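Alpha-acetolactate decarboxylase (Bacillus subtilis subsp. subtilis str. 168, PDB 5XNE) catalyses the decarboxylation of (2S)-2-acetolactate to (R)-acetoin, a step on the route from pyruvate to butanediol. Local coordinates at residues F38-G43 with V126-K131. Numbering follows the deposited sequence.
Sequences FNKLDG and VELQEK
Leu128 lies alongside the aliphatic part of Lys40, both side chains running the same way, with its CD2 3.7 Å from Lys40 CE. Its chi1 of -173° swings CG away from the backbone N, bringing CB and CD1 against the carboxylate of Asp42. A branched leucine can thus touch both neighbours, whose polar ends turn to other partners: Lys40 NZ bonds to Tyr133 OH and to a water that also takes the N-H of Lys131. Asp42 OD1 forms a salt bridge with Arg56 and accepts from a water, which itself accepts from Leu128 N, 3.0 Å away. The backbones run nearly antiparallel. Gln129 N donates to Lys40 O over 2.7 Å, in the carbonyl plane, and Gly43 N makes a weak bond to Val126 O. Gly43 suits its place because a side chain there would jam against the carbonyl oxygen of Asp42. Bent at chi2 (-72°), Gln129 folds back so that NE2 reaches Glu127 O at 2.9 Å, and its CG packs on Leu41 CD1. A leucine in place of Gln129 would probably leave Glu127 O without this amide donor. The buried Leu41 and Val126 meet through CB and CG2, 4.0 Å apart, a fitting apolar pair. The contact packs the hairpin loop between strands 33-37 and 44-48, with its inverse gamma turn at Asp42, against an extended linker; at its start Val126's side chain lies about 7 Å from the bound zinc.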
loop_
_atom_site.group_PDB
_atom_site.type_symbol
_atom_site.label_atom_id
_atom_site.label_comp_id
_atom_site.label_asym_id
_atom_site.label_seq_id
_atom_site.Cartn_x
_atom_site.Cartn_y
_atom_site.Cartn_z
ATOM N N PHE B 38 10.945 8.725 15.048
ATOM C CA PHE B 38 11.065 10.173 14.946
ATOM C C PHE B 38 12.179 10.528 13.979
ATOM O O PHE B 38 12.977 9.665 13.619
ATOM C CB PHE B 38 11.374 10.794 16.307
ATOM C CG PHE B 38 10.272 10.640 17.314
ATOM C CD1 PHE B 38 10.072 9.432 17.968
ATOM C CD2 PHE B 38 9.464 11.715 17.627
ATOM C CE1 PHE B 38 9.048 9.301 18.890
ATOM C CE2 PHE B 38 8.449 11.589 18.569
ATOM C CZ PHE B 38 8.241 10.384 19.191
ATOM N N ASN B 39 12.251 11.795 13.594
ATOM C CA ASN B 39 13.356 12.234 12.755
ATOM C C ASN B 39 14.688 11.908 13.413
ATOM O O ASN B 39 14.816 11.921 14.648
ATOM C CB ASN B 39 13.243 13.724 12.442
ATOM C CG ASN B 39 12.380 13.984 11.212
ATOM O OD1 ASN B 39 11.543 13.142 10.836
ATOM N ND2 ASN B 39 12.574 15.138 10.573
ATOM N N LYS B 40 15.656 11.567 12.569
ATOM C CA LYS B 40 16.993 11.136 12.982
ATOM C C LYS B 40 16.992 9.795 13.725
ATOM O O LYS B 40 18.021 9.408 14.274
ATOM C CB LYS B 40 17.667 12.210 13.854
ATOM C CG LYS B 40 17.444 13.643 13.389
ATOM C CD LYS B 40 18.333 14.617 14.171
ATOM C CE LYS B 40 19.791 14.438 13.758
ATOM N NZ LYS B 40 20.015 14.671 12.298
ATOM N N LEU B 41 15.871 9.062 13.683
ATOM C CA LEU B 41 15.683 7.851 14.508
ATOM C C LEU B 41 15.871 8.160 15.992
ATOM O O LEU B 41 16.321 7.314 16.758
ATOM C CB LEU B 41 16.641 6.718 14.116
ATOM C CG LEU B 41 16.519 6.082 12.742
ATOM C CD1 LEU B 41 17.424 4.856 12.693
ATOM C CD2 LEU B 41 15.073 5.707 12.434
ATOM N N ASP B 42 15.498 9.366 16.402
ATOM C CA ASP B 42 15.660 9.767 17.794
ATOM C C ASP B 42 14.499 9.221 18.623
ATOM O O ASP B 42 13.572 9.951 18.981
ATOM C CB ASP B 42 15.755 11.285 17.886
ATOM C CG ASP B 42 16.062 11.779 19.285
ATOM O OD1 ASP B 42 16.357 10.952 20.177
ATOM O OD2 ASP B 42 15.996 13.013 19.477
ATOM N N GLY B 43 14.559 7.922 18.897
ATOM C CA GLY B 43 13.569 7.285 19.747
ATOM C C GLY B 43 12.434 6.565 19.034
ATOM O O GLY B 43 12.246 6.672 17.818
ATOM N N VAL B 126 15.705 2.618 18.900
ATOM C CA VAL B 126 16.618 3.262 17.951
ATOM C C VAL B 126 17.065 4.599 18.539
ATOM O O VAL B 126 16.314 5.262 19.267
ATOM C CB VAL B 126 15.984 3.493 16.557
ATOM C CG1 VAL B 126 15.771 2.160 15.826
ATOM C CG2 VAL B 126 14.692 4.293 16.670
ATOM N N GLU B 127 18.303 4.978 18.233
ATOM C CA GLU B 127 18.907 6.187 18.785
ATOM C C GLU B 127 19.238 7.200 17.707
ATOM O O GLU B 127 19.479 6.833 16.552
ATOM C CB GLU B 127 20.201 5.867 19.533
ATOM C CG GLU B 127 20.056 5.012 20.752
ATOM C CD GLU B 127 21.393 4.832 21.463
ATOM O OE1 GLU B 127 22.327 4.279 20.843
ATOM O OE2 GLU B 127 21.515 5.269 22.626
ATOM N N LEU B 128 19.293 8.460 18.117
ATOM C CA LEU B 128 19.564 9.570 17.204
ATOM C C LEU B 128 20.808 9.310 16.357
ATOM O O LEU B 128 21.871 8.945 16.866
ATOM C CB LEU B 128 19.697 10.887 17.996
ATOM C CG LEU B 128 19.837 12.264 17.309
ATOM C CD1 LEU B 128 19.718 13.394 18.320
ATOM C CD2 LEU B 128 21.155 12.445 16.577
ATOM N N GLN B 129 20.646 9.520 15.055
ATOM C CA GLN B 129 21.686 9.325 14.057
ATOM C C GLN B 129 22.249 10.655 13.598
ATOM O O GLN B 129 21.540 11.654 13.571
ATOM C CB GLN B 129 21.127 8.570 12.844
ATOM C CG GLN B 129 20.495 7.225 13.188
ATOM C CD GLN B 129 21.535 6.189 13.562
ATOM O OE1 GLN B 129 22.454 5.907 12.785
ATOM N NE2 GLN B 129 21.403 5.614 14.757
ATOM N N GLU B 130 23.524 10.662 13.217
ATOM C CA GLU B 130 24.142 11.864 12.674
ATOM C C GLU B 130 24.373 11.744 11.178
ATOM O O GLU B 130 24.762 10.686 10.680
ATOM C CB GLU B 130 25.468 12.153 13.376
ATOM C CG GLU B 130 25.358 12.355 14.868
ATOM C CD GLU B 130 26.515 13.169 15.427
ATOM O OE1 GLU B 130 27.663 12.667 15.413
ATOM O OE2 GLU B 130 26.272 14.310 15.885
ATOM N N LYS B 131 24.133 12.831 10.449
ATOM C CA LYS B 131 24.387 12.823 9.011
ATOM C C LYS B 131 25.897 12.745 8.744
ATOM O O LYS B 131 26.687 13.243 9.541
ATOM C CB LYS B 131 23.775 14.067 8.352
ATOM C CG LYS B 131 22.234 14.020 8.300
ATOM C CD LYS B 131 21.627 15.402 8.200
ATOM C CE LYS B 131 20.151 15.315 7.867
ATOM N NZ LYS B 131 19.950 14.893 6.446
HETATM O O HOH W 1 22.994 15.297 11.875
HETATM O O HOH W 2 17.991 8.970 20.718
#